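Local atomic coordinates of positive phenol-degradative gene regulator (Ralstonia sp. E2, PDB entry 5FRX), a protein that probably activates transcription of phenol-degradation genes as a sigma-54-dependent, DNA- and ATP-binding regulator whose N-terminal sensor region, the part in this chain, holds a phenol ligand. Residues I170-L175 with C185-K190. Sequence-based numbering, arbitrary orientation.
Sequences ILYREL and CRILGK. With ZN (zinc ion), chain C; NPO (p-nitrophenol), chain D.
R173 and L188 form an antiparallel hydrogen-bonded pair: R173 N gives its hydrogen to L188 O at 3.1 Å, and L188 N returns one to R173 O at 3.0 Å. Toward the far end K190 N reaches L171 O almost straight (168° at the hydrogen), while the reverse bond from L171 N to K190 O is weak. W195 NE1 hydrogen-bonds with both L171 O and K190 O, its single N-H shared between them, which probably helps two acceptors 3.2 Å apart to coexist. Near the zinc L175 N donates to R186 O. On the face shared by Y172, E174 and I187, the Y172 ring lies over G189, whose CA sits 3.6 Å from the ring centroid, and I187 CD1 packs against Y172 CD2 at 3.7 Å. Y172 OH lies 2.6 Å from O3 of p-nitrophenol, a weak bond, and also hydrogen-bonds with T162 OG1, its stronger partner. E174, extended beyond CG, binds zinc through OE1 at 1.9 Å, beside C185 SG at 2.2 Å; C151 and C177 complete the site. R173 NH1 turns away to salt bridges with E201 and D197. This V4R-domain hairpin thus supplies three of four zinc ligands, E174, C177 and C185, together with Y172 and I187, which touch the p-nitrophenol, so zinc coordination probably helps hold the pocket wall in place.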
loop_
_atom_site.group_PDB
_atom_site.type_symbol
_atom_site.label_atom_id
_atom_site.label_comp_id
_atom_site.label_asym_id
_atom_site.label_seq_id
_atom_site.Cartn_x
_atom_site.Cartn_y
_atom_site.Cartn_z
ATOM N N ILE A 170 5.580 -1.346 23.410
ATOM C CA ILE A 170 4.205 -1.666 23.772
ATOM C C ILE A 170 3.608 -2.645 22.768
ATOM O O ILE A 170 3.241 -2.258 21.655
ATOM C CB ILE A 170 3.333 -0.405 23.837
ATOM C CG1 ILE A 170 3.938 0.593 24.830
ATOM C CG2 ILE A 170 1.913 -0.760 24.225
ATOM C CD1 ILE A 170 4.420 -0.053 26.120
ATOM N N LEU A 171 3.520 -3.917 23.144
ATOM C CA LEU A 171 2.954 -4.914 22.237
ATOM C C LEU A 171 1.434 -4.920 22.318
ATOM O O LEU A 171 0.868 -4.732 23.391
ATOM C CB LEU A 171 3.484 -6.310 22.549
ATOM C CG LEU A 171 4.986 -6.562 22.550
ATOM C CD1 LEU A 171 5.246 -8.018 22.886
ATOM C CD2 LEU A 171 5.613 -6.201 21.219
ATOM N N TYR A 172 0.778 -5.133 21.180
ATOM C CA TYR A 172 -0.667 -5.364 21.149
ATOM C C TYR A 172 -1.005 -6.776 20.693
ATOM O O TYR A 172 -0.254 -7.387 19.937
ATOM C CB TYR A 172 -1.372 -4.395 20.208
ATOM C CG TYR A 172 -1.418 -2.941 20.607
ATOM C CD1 TYR A 172 -0.268 -2.159 20.626
ATOM C CD2 TYR A 172 -2.621 -2.337 20.904
ATOM C CE1 TYR A 172 -0.319 -0.832 20.957
ATOM C CE2 TYR A 172 -2.683 -1.013 21.239
ATOM C CZ TYR A 172 -1.532 -0.260 21.257
ATOM O OH TYR A 172 -1.611 1.073 21.577
ATOM N N ARG A 173 -2.148 -7.274 21.151
ATOM C CA ARG A 173 -2.736 -8.486 20.611
ATOM C C ARG A 173 -4.199 -8.243 20.319
ATOM O O ARG A 173 -4.869 -7.502 21.049
ATOM C CB ARG A 173 -2.594 -9.650 21.575
ATOM C CG ARG A 173 -1.187 -9.856 22.083
ATOM C CD ARG A 173 -0.993 -11.298 22.520
ATOM N NE ARG A 173 -0.949 -12.172 21.354
ATOM C CZ ARG A 173 0.170 -12.692 20.866
ATOM N NH1 ARG A 173 1.332 -12.434 21.460
ATOM N NH2 ARG A 173 0.118 -13.474 19.793
ATOM N N GLU A 174 -4.680 -8.841 19.229
ATOM C CA GLU A 174 -6.103 -8.877 18.923
ATOM C C GLU A 174 -6.767 -9.883 19.844
ATOM O O GLU A 174 -6.381 -11.042 19.873
ATOM C CB GLU A 174 -6.358 -9.270 17.463
ATOM C CG GLU A 174 -5.981 -8.253 16.410
ATOM C CD GLU A 174 -6.563 -8.591 15.041
ATOM O OE1 GLU A 174 -7.737 -8.256 14.777
ATOM O OE2 GLU A 174 -5.838 -9.200 14.228
ATOM N N LEU A 175 -7.760 -9.445 20.598
ATOM C CA LEU A 175 -8.501 -10.353 21.466
ATOM C C LEU A 175 -9.618 -11.053 20.687
ATOM O O LEU A 175 -9.860 -12.249 20.865
ATOM C CB LEU A 175 -9.068 -9.593 22.663
ATOM C CG LEU A 175 -8.049 -8.697 23.382
ATOM C CD1 LEU A 175 -8.576 -8.253 24.752
ATOM C CD2 LEU A 175 -6.700 -9.398 23.523
ATOM N N CYS A 185 -13.025 -6.469 15.398
ATOM C CA CYS A 185 -11.762 -6.807 16.043
ATOM C C CYS A 185 -11.702 -6.048 17.354
ATOM O O CYS A 185 -12.404 -5.059 17.541
ATOM C CB CYS A 185 -10.545 -6.462 15.158
ATOM S SG CYS A 185 -10.578 -7.123 13.456
ATOM N N ARG A 186 -10.863 -6.514 18.261
ATOM C CA ARG A 186 -10.721 -5.896 19.564
ATOM C C ARG A 186 -9.286 -6.135 19.979
ATOM O O ARG A 186 -8.771 -7.235 19.792
ATOM C CB ARG A 186 -11.712 -6.498 20.559
ATOM C CG ARG A 186 -11.761 -5.840 21.933
ATOM C CD ARG A 186 -12.734 -6.603 22.857
ATOM N NE ARG A 186 -14.048 -6.776 22.231
ATOM C CZ ARG A 186 -14.870 -7.799 22.454
ATOM N NH1 ARG A 186 -14.528 -8.768 23.297
ATOM N NH2 ARG A 186 -16.037 -7.853 21.823
ATOM N N ILE A 187 -8.627 -5.104 20.504
ATOM C CA ILE A 187 -7.199 -5.200 20.799
ATOM C C ILE A 187 -6.850 -4.602 22.153
ATOM O O ILE A 187 -7.521 -3.694 22.651
ATOM C CB ILE A 187 -6.331 -4.502 19.706
ATOM C CG1 ILE A 187 -6.223 -2.996 19.986
ATOM C CG2 ILE A 187 -6.879 -4.808 18.284
ATOM C CD1 ILE A 187 -5.676 -2.158 18.805
ATOM N N LEU A 188 -5.782 -5.128 22.731
ATOM C CA LEU A 188 -5.274 -4.672 24.006
ATOM C C LEU A 188 -3.787 -4.358 23.870
ATOM O O LEU A 188 -3.029 -5.145 23.292
ATOM C CB LEU A 188 -5.501 -5.732 25.089
ATOM C CG LEU A 188 -4.475 -5.693 26.224
ATOM C CD1 LEU A 188 -4.692 -4.450 27.080
ATOM C CD2 LEU A 188 -4.513 -6.966 27.070
ATOM N N GLY A 189 -3.377 -3.210 24.400
ATOM C CA GLY A 189 -1.987 -2.792 24.334
ATOM C C GLY A 189 -1.392 -2.523 25.701
ATOM O O GLY A 189 -1.995 -1.843 26.538
ATOM N N LYS A 190 -0.195 -3.052 25.932
ATOM C CA LYS A 190 0.465 -2.863 27.204
ATOM C C LYS A 190 1.944 -3.211 27.085
ATOM O O LYS A 190 2.351 -3.872 26.124
ATOM C CB LYS A 190 -0.221 -3.703 28.282
ATOM C CG LYS A 190 -0.129 -5.188 28.065
ATOM C CD LYS A 190 -0.907 -5.936 29.125
ATOM C CE LYS A 190 -0.900 -7.438 28.872
ATOM N NZ LYS A 190 -1.880 -8.168 29.742
HETATM ZN ZN ZN C . -8.827 -8.381 13.170
HETATM C C1 NPO D . -3.319 2.728 18.325
HETATM C C2 NPO D . -4.323 1.827 18.603
HETATM C C3 NPO D . -5.084 1.315 17.578
HETATM C C4 NPO D . -4.842 1.703 16.271
HETATM C C5 NPO D . -3.839 2.610 15.983
HETATM C C6 NPO D . -3.064 3.118 17.017
HETATM O OH NPO D . -5.630 1.173 15.250
HETATM N N1 NPO D . -2.529 3.230 19.401
HETATM O O2 NPO D . -1.327 3.809 19.117
HETATM O O3 NPO D . -2.889 3.099 20.574
#